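Local structure of uncharacterized protein (Bacteroides caccae, 4L7A) at residues 18-23 with 40-45; 59-64 with 120-125; 162-167 with 230-235. The protein is of unknown function but probably acts as a zinc-dependent metallopeptidase of the zincin type, cleaving peptide bonds. One frame throughout, in Å; residues are numbered along the deposited sequence.

In the fold
From the N terminus, interaction 1 comes first: helix 17-35 runs into the short strand 38-40, and the loop 40-45 turns back on the start of that helix. Interaction 2 closes a longer loop, joining the first turns of helix 59-81 to the end of strand 115-122. The two touch, Phe-23 meeting Ser-62 and Val-63, and Tyr-41 meeting Phe-59, so together they bind both helices to the sheet region. Interaction 3 lies on the other side of the chain's centre, its nearest atoms about 24 Å from interaction 2, and closes the 62-residue, largely helical excursion between 162-167 and helix 211-244. All three follow in series; none nests within or crosses another.

Interaction 1: residues 18-23 with 40-45; sequences KEKSEF and KYRMEH
Tyr-41 OH meets Lys-20 on the flank of helix 17-35: the Lys-20 O atom lies 3.0 Å from Tyr-41 OH, close to the ring plane, and Lys-20 CB packs 3.4 Å from the same hydroxyl. That hydroxyl is hydrogen-bonded to Asp-24 OD1, one turn beyond Lys-20. The phenol is thus held at its polar end while the rest of the ring is wedged between hydrocarbon on both faces. On one face is Phe-23, whose CD2 comes within 3.4 Å of Tyr-41 CE1, toward the rim of the ring. The two rings meet obliquely, planes at 44° and centroids 4.7 Å apart. Phe-23 gets there with CG anti to its backbone N (chi1 -167°). The opposite face of Tyr-41 carries CG of its own neighbour, Arg-42.

Arg-42 then stretches out to the helix, laying one face of its guanidinium over Lys-20 CG, with NH2 3.4 Å from Lys-20 CB. NH2 forms a salt bridge with Asp-24 OD2, so that one carboxylate serves both Tyr-41 and Arg-42. At the guanidinium edge, in plane, NH1 makes a weak hydrogen bond, part of a salt bridge, to Glu-44 OE2 at 3.3 Å. Lys-20 NZ lies 4.7 Å from Arg-42 NH1, a like-charge approach that Glu-44 and Asp-24 would probably temper. Phe-23 also packs on Ala-66 of helix 59-81. Here a helix leads through a short edge strand into a loop that folds back on it, an aromatic pair flanked by charged side chains at the edge of the alpha/beta part of this putative zinc peptidase.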
loop_
_atom_site.group_PDB
_atom_site.type_symbol
_atom_site.label_atom_id
_atom_site.label_comp_id
_atom_site.label_asym_id
_atom_site.label_seq_id
_atom_site.Cartn_x
_atom_site.Cartn_y
_atom_site.Cartn_z
ATOM N N LYS A 18 16.599 -25.124 8.693
ATOM C CA LYS A 18 17.548 -24.121 9.211
ATOM C C LYS A 18 17.328 -22.741 8.584
ATOM O O LYS A 18 17.329 -21.735 9.285
ATOM C CB LYS A 18 18.978 -24.592 8.946
ATOM C CG LYS A 18 20.066 -23.849 9.740
ATOM C CD LYS A 18 21.299 -24.733 9.918
ATOM C CE LYS A 18 20.999 -26.018 10.746
ATOM N NZ LYS A 18 22.226 -26.700 11.278
ATOM N N GLU A 19 17.122 -22.724 7.271
ATOM C CA GLU A 19 16.837 -21.497 6.505
ATOM C C GLU A 19 15.513 -20.872 6.976
ATOM O O GLU A 19 15.453 -19.680 7.237
ATOM C CB GLU A 19 16.833 -21.804 4.992
ATOM C CG GLU A 19 18.270 -22.062 4.433
ATOM C CD GLU A 19 18.323 -22.646 3.017
ATOM O OE1 GLU A 19 17.338 -23.244 2.554
ATOM O OE2 GLU A 19 19.397 -22.588 2.377
ATOM N N LYS A 20 14.478 -21.691 7.155
ATOM C CA LYS A 20 13.195 -21.198 7.655
ATOM C C LYS A 20 13.274 -20.660 9.059
ATOM O O LYS A 20 12.615 -19.669 9.345
ATOM C CB LYS A 20 12.124 -22.271 7.645
ATOM C CG LYS A 20 11.806 -22.728 6.269
ATOM C CD LYS A 20 10.823 -23.838 6.368
ATOM C CE LYS A 20 10.641 -24.504 5.062
ATOM N NZ LYS A 20 9.711 -25.625 5.274
ATOM N N SER A 21 14.053 -21.313 9.938
ATOM C CA SER A 21 14.223 -20.788 11.292
ATOM C C SER A 21 15.029 -19.489 11.237
ATOM O O SER A 21 14.794 -18.600 12.032
ATOM C CB SER A 21 14.943 -21.785 12.232
ATOM O OG SER A 21 14.161 -22.944 12.318
ATOM N N GLU A 22 15.980 -19.383 10.310
ATOM C CA GLU A 22 16.758 -18.120 10.159
ATOM C C GLU A 22 15.840 -16.970 9.704
ATOM O O GLU A 22 15.940 -15.863 10.207
ATOM C CB GLU A 22 17.946 -18.300 9.181
ATOM C CG GLU A 22 18.937 -17.102 9.076
ATOM C CD GLU A 22 19.969 -17.232 7.923
ATOM O OE1 GLU A 22 20.049 -18.317 7.289
ATOM O OE2 GLU A 22 20.703 -16.246 7.637
ATOM N N PHE A 23 14.949 -17.243 8.766
ATOM C CA PHE A 23 13.953 -16.255 8.347
ATOM C C PHE A 23 12.991 -15.900 9.508
ATOM O O PHE A 23 12.674 -14.736 9.703
ATOM C CB PHE A 23 13.214 -16.734 7.096
ATOM C CG PHE A 23 12.392 -15.681 6.390
ATOM C CD1 PHE A 23 12.713 -14.332 6.430
ATOM C CD2 PHE A 23 11.296 -16.063 5.638
ATOM C CE1 PHE A 23 11.928 -13.402 5.738
ATOM C CE2 PHE A 23 10.510 -15.128 4.955
ATOM C CZ PHE A 23 10.829 -13.800 5.026
ATOM N N LYS A 40 3.578 -13.642 7.969
ATOM C CA LYS A 40 3.510 -15.097 7.823
ATOM C C LYS A 40 3.777 -15.544 6.385
ATOM O O LYS A 40 3.204 -15.000 5.433
ATOM C CB LYS A 40 2.148 -15.604 8.265
ATOM C CG LYS A 40 1.778 -15.258 9.691
ATOM C CD LYS A 40 0.661 -16.150 10.165
ATOM C CE LYS A 40 0.129 -15.724 11.517
ATOM N NZ LYS A 40 -1.047 -16.553 11.856
ATOM N N TYR A 41 4.674 -16.512 6.234
ATOM C CA TYR A 41 4.950 -17.098 4.939
ATOM C C TYR A 41 4.715 -18.579 4.913
ATOM O O TYR A 41 4.505 -19.137 3.836
ATOM C CB TYR A 41 6.357 -16.798 4.496
ATOM C CG TYR A 41 7.385 -17.485 5.308
ATOM C CD1 TYR A 41 7.771 -16.977 6.534
ATOM C CD2 TYR A 41 7.967 -18.654 4.859
ATOM C CE1 TYR A 41 8.729 -17.638 7.315
ATOM C CE2 TYR A 41 8.900 -19.329 5.631
ATOM C CZ TYR A 41 9.294 -18.795 6.852
ATOM O OH TYR A 41 10.195 -19.477 7.599
ATOM N N ARG A 42 4.723 -19.218 6.078
ATOM C CA ARG A 42 4.576 -20.671 6.149
ATOM C C ARG A 42 3.124 -21.000 5.841
ATOM O O ARG A 42 2.208 -20.489 6.495
ATOM C CB ARG A 42 4.976 -21.197 7.524
ATOM C CG ARG A 42 6.494 -21.143 7.880
ATOM C CD ARG A 42 6.650 -21.303 9.408
ATOM N NE ARG A 42 8.021 -21.371 9.906
ATOM C CZ ARG A 42 8.771 -22.446 9.870
ATOM N NH1 ARG A 42 8.325 -23.560 9.320
ATOM N NH2 ARG A 42 10.002 -22.402 10.337
HETATM N N MSE A 43 2.929 -21.885 4.881
HETATM C CA MSE A 43 1.582 -22.283 4.452
HETATM C C MSE A 43 0.750 -22.995 5.528
HETATM O O MSE A 43 -0.477 -22.810 5.616
HETATM C CB MSE A 43 1.690 -23.183 3.232
HETATM C CG MSE A 43 2.244 -22.449 2.015
HETATM SE SE MSE A 43 2.733 -23.668 0.575
HETATM C CE MSE A 43 4.638 -24.009 1.040
ATOM N N GLU A 44 1.429 -23.795 6.332
ATOM C CA GLU A 44 0.828 -24.476 7.467
ATOM C C GLU A 44 0.209 -23.527 8.490
ATOM O O GLU A 44 -0.675 -23.939 9.202
ATOM C CB GLU A 44 1.906 -25.352 8.154
ATOM C CG GLU A 44 3.046 -24.531 8.826
ATOM C CD GLU A 44 4.447 -25.108 8.647
ATOM O OE1 GLU A 44 4.676 -26.266 9.053
ATOM O OE2 GLU A 44 5.348 -24.402 8.144
ATOM N N HIS A 45 0.665 -22.273 8.585
ATOM C CA HIS A 45 0.091 -21.277 9.548
ATOM C C HIS A 45 -0.924 -20.312 8.965
ATOM O O HIS A 45 -1.434 -19.453 9.679
ATOM C CB HIS A 45 1.185 -20.420 10.208
ATOM C CG HIS A 45 2.199 -21.225 10.951
ATOM N ND1 HIS A 45 3.384 -20.694 11.407
ATOM C CD2 HIS A 45 2.220 -22.538 11.277
ATOM C CE1 HIS A 45 4.092 -21.645 11.989
ATOM N NE2 HIS A 45 3.416 -22.778 11.906
#

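Interaction 2: residues 59-64 with 120-125; sequences FWLSVK and LYMGNW
Leu-61 and Met-122, a selenomethionine, lie antiparallel, alongside one another, each side chain running out toward the backbone that carries the other. Leu-61 leaves the helix with CG trans to N (chi1 -178°), a setting that carries CD2 onto the peptide between Gly-123 and Asn-124. There Leu-61 CD2 lies 3.3 Å from Gly-123 C, a close methyl-to-backbone approach. Coming the other way, Met-122 folds twice along its chain and brings its terminal methyl beside the leucine branch point, CE 3.8 Å from Leu-61 CG. Its first torsion, 30°, sits well off a staggered setting, which may reflect some strain in fitting the bent chain here.

The same methyl also meets Ser-62: Met-122 CE is 3.4 Å from Ser-62 OG. This is packing only, because the serine hydroxyl has its hydrogen-bond partner in Asp-58 O, just before the helix. Asp-58 OD1 also accepts from Leu-61 N, so that one residue secures the start of the helix on which both contacting side chains stand.

Gly-123 meets the leucine through its main chain alone. Its N lies 3.3 Å above one face of the Trp-125 indole, toward the rim, where a beta carbon on the glycine would run into Trp-125 NE1. That indole nitrogen is itself hydrogen-bonded to Ser-99 O. Around the contact, Leu-96 of strand 93-98 touches both Met-122 and Ser-62, Tyr-138 of helix 131-153 packs against Met-122 and Trp-125, and Phe-23 of helix 17-35 backs Ser-62, so the start of helix 59-81 lies between the sheet and helix 17-35.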
loop_
_atom_site.group_PDB
_atom_site.type_symbol
_atom_site.label_atom_id
_atom_site.label_comp_id
_atom_site.label_asym_id
_atom_site.label_seq_id
_atom_site.Cartn_x
_atom_site.Cartn_y
_atom_site.Cartn_z
ATOM N N PHE A 59 9.842 -19.741 -1.111
ATOM C CA PHE A 59 10.545 -19.245 0.055
ATOM C C PHE A 59 11.481 -18.048 -0.200
ATOM O O PHE A 59 11.373 -17.042 0.469
ATOM C CB PHE A 59 11.375 -20.342 0.697
ATOM C CG PHE A 59 12.217 -19.860 1.875
ATOM C CD1 PHE A 59 11.663 -19.804 3.159
ATOM C CD2 PHE A 59 13.527 -19.490 1.710
ATOM C CE1 PHE A 59 12.424 -19.405 4.268
ATOM C CE2 PHE A 59 14.301 -19.098 2.812
ATOM C CZ PHE A 59 13.736 -19.064 4.104
ATOM N N TRP A 60 12.408 -18.169 -1.130
ATOM C CA TRP A 60 13.352 -17.088 -1.374
ATOM C C TRP A 60 12.659 -15.838 -1.978
ATOM O O TRP A 60 13.076 -14.706 -1.748
ATOM C CB TRP A 60 14.517 -17.572 -2.238
ATOM C CG TRP A 60 15.342 -18.511 -1.483
ATOM C CD1 TRP A 60 15.405 -19.854 -1.658
ATOM C CD2 TRP A 60 16.252 -18.192 -0.411
ATOM N NE1 TRP A 60 16.276 -20.397 -0.771
ATOM C CE2 TRP A 60 16.780 -19.407 0.045
ATOM C CE3 TRP A 60 16.622 -17.015 0.232
ATOM C CZ2 TRP A 60 17.699 -19.481 1.095
ATOM C CZ3 TRP A 60 17.514 -17.081 1.289
ATOM C CH2 TRP A 60 18.065 -18.311 1.703
ATOM N N LEU A 61 11.568 -16.039 -2.673
ATOM C CA LEU A 61 10.781 -14.886 -3.043
ATOM C C LEU A 61 10.064 -14.211 -1.812
ATOM O O LEU A 61 9.906 -12.982 -1.785
ATOM C CB LEU A 61 9.764 -15.271 -4.116
ATOM C CG LEU A 61 8.872 -14.129 -4.656
ATOM C CD1 LEU A 61 9.735 -13.001 -5.229
ATOM C CD2 LEU A 61 7.960 -14.719 -5.727
ATOM N N SER A 62 9.660 -15.008 -0.817
ATOM C CA SER A 62 9.078 -14.458 0.408
ATOM C C SER A 62 10.092 -13.584 1.142
ATOM O O SER A 62 9.744 -12.565 1.676
ATOM C CB SER A 62 8.593 -15.538 1.353
ATOM O OG SER A 62 7.539 -16.260 0.728
ATOM N N VAL A 63 11.347 -14.005 1.156
ATOM C CA VAL A 63 12.413 -13.258 1.772
ATOM C C VAL A 63 12.615 -11.920 1.056
ATOM O O VAL A 63 12.783 -10.857 1.708
ATOM C CB VAL A 63 13.728 -14.060 1.738
ATOM C CG1 VAL A 63 14.873 -13.236 2.294
ATOM C CG2 VAL A 63 13.594 -15.335 2.546
ATOM N N LYS A 64 12.608 -11.949 -0.276
ATOM C CA LYS A 64 12.802 -10.727 -1.053
ATOM C C LYS A 64 11.697 -9.765 -0.762
ATOM O O LYS A 64 11.960 -8.608 -0.468
ATOM C CB LYS A 64 12.832 -11.025 -2.540
ATOM C CG LYS A 64 14.057 -11.838 -2.898
ATOM C CD LYS A 64 14.278 -11.935 -4.381
ATOM C CE LYS A 64 15.297 -12.995 -4.662
ATOM N NZ LYS A 64 15.490 -13.024 -6.102
ATOM N N LEU A 120 -0.849 -10.876 0.555
ATOM C CA LEU A 120 -0.293 -10.608 -0.718
ATOM C C LEU A 120 -0.090 -11.931 -1.459
ATOM O O LEU A 120 0.536 -12.854 -0.931
ATOM C CB LEU A 120 1.040 -9.922 -0.575
ATOM C CG LEU A 120 1.117 -8.694 0.323
ATOM C CD1 LEU A 120 2.520 -8.205 0.372
ATOM C CD2 LEU A 120 0.207 -7.624 -0.252
ATOM N N TYR A 121 -0.569 -11.975 -2.700
ATOM C CA TYR A 121 -0.411 -13.102 -3.574
ATOM C C TYR A 121 0.805 -12.807 -4.447
ATOM O O TYR A 121 0.915 -11.729 -5.078
ATOM C CB TYR A 121 -1.701 -13.324 -4.398
ATOM C CG TYR A 121 -2.823 -13.800 -3.534
ATOM C CD1 TYR A 121 -3.673 -12.938 -2.886
ATOM C CD2 TYR A 121 -3.043 -15.168 -3.364
ATOM C CE1 TYR A 121 -4.698 -13.430 -2.058
ATOM C CE2 TYR A 121 -4.048 -15.655 -2.581
ATOM C CZ TYR A 121 -4.862 -14.793 -1.905
ATOM O OH TYR A 121 -5.867 -15.362 -1.132
HETATM N N MSE A 122 1.709 -13.784 -4.494
HETATM C CA MSE A 122 2.969 -13.621 -5.191
HETATM C C MSE A 122 3.456 -14.879 -5.887
HETATM O O MSE A 122 3.016 -15.956 -5.582
HETATM C CB MSE A 122 4.095 -13.135 -4.226
HETATM C CG MSE A 122 3.977 -13.559 -2.795
HETATM SE SE MSE A 122 4.275 -15.460 -2.371
HETATM C CE MSE A 122 6.217 -15.512 -2.330
ATOM N N GLY A 123 4.418 -14.699 -6.784
ATOM C CA GLY A 123 5.048 -15.796 -7.518
ATOM C C GLY A 123 6.095 -15.198 -8.433
ATOM O O GLY A 123 6.231 -13.979 -8.512
ATOM N N ASN A 124 6.880 -16.009 -9.081
ATOM C CA ASN A 124 8.023 -15.413 -9.776
ATOM C C ASN A 124 7.612 -14.816 -11.149
ATOM O O ASN A 124 8.478 -14.418 -11.900
ATOM C CB ASN A 124 9.232 -16.366 -9.836
ATOM C CG ASN A 124 8.940 -17.592 -10.621
ATOM O OD1 ASN A 124 7.859 -17.727 -11.213
ATOM N ND2 ASN A 124 9.910 -18.501 -10.680
ATOM N N TRP A 125 6.295 -14.737 -11.433
ATOM C CA TRP A 125 5.784 -13.814 -12.455
ATOM C C TRP A 125 6.066 -12.333 -12.082
ATOM O O TRP A 125 5.877 -11.444 -12.903
ATOM C CB TRP A 125 4.279 -13.972 -12.693
ATOM C CG TRP A 125 3.471 -14.073 -11.431
ATOM C CD1 TRP A 125 3.102 -15.249 -10.783
ATOM C CD2 TRP A 125 2.947 -13.002 -10.620
ATOM N NE1 TRP A 125 2.390 -14.948 -9.654
ATOM C CE2 TRP A 125 2.255 -13.594 -9.538
ATOM C CE3 TRP A 125 3.002 -11.611 -10.694
ATOM C CZ2 TRP A 125 1.656 -12.848 -8.539
ATOM C CZ3 TRP A 125 2.373 -10.870 -9.705
ATOM C CH2 TRP A 125 1.712 -11.493 -8.641
#

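Interaction 3: residues 162-167 with 230-235; sequences KISAGN and DQKLAM
The carboxamide of Gln-231 lays one flat face over Ile-163, whose CG1, CG2 and CD1 all lie on that same side of the amide plane. The closest pair is Ile-163 CG1 and Gln-231 NE2, 3.6 Å apart, so the polar group is used here for its flat surface. Farther along the isoleucine, CD1 comes 4.1 Å from CE of Met-235, a selenomethionine one turn on.

Lys-232 passes alongside Ile-163, fully extended, with CE 3.9 Å from Ile-163 CG2. That straight chain takes NZ to Ser-164, where it donates a hydrogen bond to OG at 2.8 Å. The buried ammonium also forms a salt bridge with Asp-198 and a hydrogen bond to Gly-185 O. A leucine in its place would probably leave Asp-198 without its opposite charge and Ser-164 OG without this donor.

After Ser-164 the chain reverses through a type II beta turn to Asn-167, with Gly-166 in the position usual for glycine. Ile-163 also touches Ile-228, so Ile-163 and Ser-164, at the entry to the turn, dock on one side of the long helix 211-244, a turn entry packed on a helix in the helical part of the fold.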
loop_
_atom_site.group_PDB
_atom_site.type_symbol
_atom_site.label_atom_id
_atom_site.label_comp_id
_atom_site.label_asym_id
_atom_site.label_seq_id
_atom_site.Cartn_x
_atom_site.Cartn_y
_atom_site.Cartn_z
ATOM N N LYS A 162 -17.368 18.033 1.783
ATOM C CA LYS A 162 -18.200 18.947 1.011
ATOM C C LYS A 162 -17.648 19.240 -0.367
ATOM O O LYS A 162 -18.409 19.624 -1.264
ATOM C CB LYS A 162 -18.310 20.314 1.693
ATOM C CG LYS A 162 -18.964 20.279 3.019
ATOM C CD LYS A 162 -18.962 21.689 3.571
ATOM C CE LYS A 162 -19.585 21.750 4.938
ATOM N NZ LYS A 162 -19.605 23.190 5.342
ATOM N N ILE A 163 -16.331 19.112 -0.525
ATOM C CA ILE A 163 -15.683 19.569 -1.746
ATOM C C ILE A 163 -16.370 18.986 -3.002
ATOM O O ILE A 163 -16.716 19.722 -3.910
ATOM C CB ILE A 163 -14.189 19.269 -1.754
ATOM C CG1 ILE A 163 -13.504 20.118 -0.681
ATOM C CG2 ILE A 163 -13.571 19.628 -3.095
ATOM C CD1 ILE A 163 -12.142 19.653 -0.318
ATOM N N SER A 164 -16.626 17.701 -3.017
ATOM C CA SER A 164 -17.262 17.072 -4.178
ATOM C C SER A 164 -18.669 16.562 -3.879
ATOM O O SER A 164 -19.158 15.684 -4.559
ATOM C CB SER A 164 -16.393 15.933 -4.669
ATOM O OG SER A 164 -15.182 16.364 -5.257
ATOM N N ALA A 165 -19.326 17.106 -2.855
ATOM C CA ALA A 165 -20.743 16.743 -2.531
ATOM C C ALA A 165 -21.592 16.878 -3.771
ATOM O O ALA A 165 -21.525 17.845 -4.459
ATOM C CB ALA A 165 -21.327 17.651 -1.405
ATOM N N GLY A 166 -22.371 15.875 -4.085
ATOM C CA GLY A 166 -23.173 15.943 -5.286
ATOM C C GLY A 166 -22.590 15.083 -6.383
ATOM O O GLY A 166 -23.320 14.654 -7.238
ATOM N N ASN A 167 -21.296 14.751 -6.336
ATOM C CA ASN A 167 -20.704 13.970 -7.418
ATOM C C ASN A 167 -20.265 12.554 -7.054
ATOM O O ASN A 167 -19.760 11.845 -7.921
ATOM C CB ASN A 167 -19.517 14.750 -7.991
ATOM C CG ASN A 167 -19.964 15.938 -8.778
ATOM O OD1 ASN A 167 -20.988 15.885 -9.384
ATOM N ND2 ASN A 167 -19.231 17.018 -8.736
ATOM N N ASP A 230 -6.327 19.921 -6.492
ATOM C CA ASP A 230 -5.406 20.759 -5.748
ATOM C C ASP A 230 -5.925 21.061 -4.328
ATOM O O ASP A 230 -5.199 20.939 -3.355
ATOM C CB ASP A 230 -5.134 22.072 -6.501
ATOM C CG ASP A 230 -4.247 21.855 -7.755
ATOM O OD1 ASP A 230 -3.412 20.917 -7.733
ATOM O OD2 ASP A 230 -4.377 22.634 -8.728
ATOM N N GLN A 231 -7.197 21.395 -4.215
ATOM C CA GLN A 231 -7.768 21.710 -2.913
ATOM C C GLN A 231 -7.760 20.486 -1.962
ATOM O O GLN A 231 -7.414 20.608 -0.775
ATOM C CB GLN A 231 -9.189 22.223 -3.119
ATOM C CG GLN A 231 -9.878 22.554 -1.841
ATOM C CD GLN A 231 -11.294 23.023 -2.080
ATOM O OE1 GLN A 231 -11.749 23.122 -3.203
ATOM N NE2 GLN A 231 -11.978 23.341 -1.017
ATOM N N LYS A 232 -8.151 19.321 -2.488
ATOM C CA LYS A 232 -8.128 18.076 -1.728
ATOM C C LYS A 232 -6.736 17.727 -1.250
ATOM O O LYS A 232 -6.504 17.407 -0.049
ATOM C CB LYS A 232 -8.689 16.914 -2.584
ATOM C CG LYS A 232 -10.173 17.049 -2.798
ATOM C CD LYS A 232 -10.729 15.938 -3.697
ATOM C CE LYS A 232 -12.213 16.000 -3.752
ATOM N NZ LYS A 232 -12.798 14.964 -4.716
ATOM N N LEU A 233 -5.779 17.830 -2.163
ATOM C CA LEU A 233 -4.390 17.526 -1.800
ATOM C C LEU A 233 -3.833 18.480 -0.771
ATOM O O LEU A 233 -3.092 18.052 0.119
ATOM C CB LEU A 233 -3.506 17.482 -3.036
ATOM C CG LEU A 233 -2.017 17.283 -2.808
ATOM C CD1 LEU A 233 -1.703 15.892 -2.287
ATOM C CD2 LEU A 233 -1.241 17.527 -4.123
ATOM N N ALA A 234 -4.170 19.772 -0.866
ATOM C CA ALA A 234 -3.668 20.707 0.118
ATOM C C ALA A 234 -4.241 20.349 1.491
ATOM O O ALA A 234 -3.543 20.386 2.524
ATOM C CB ALA A 234 -4.021 22.099 -0.244
HETATM N N MSE A 235 -5.511 19.984 1.510
HETATM C CA MSE A 235 -6.169 19.633 2.761
HETATM C C MSE A 235 -5.573 18.359 3.394
HETATM O O MSE A 235 -5.344 18.292 4.604
HETATM C CB MSE A 235 -7.656 19.459 2.533
HETATM C CG MSE A 235 -8.411 19.415 3.870
HETATM SE SE MSE A 235 -10.353 19.620 3.645
HETATM C CE MSE A 235 -10.427 21.419 2.984
#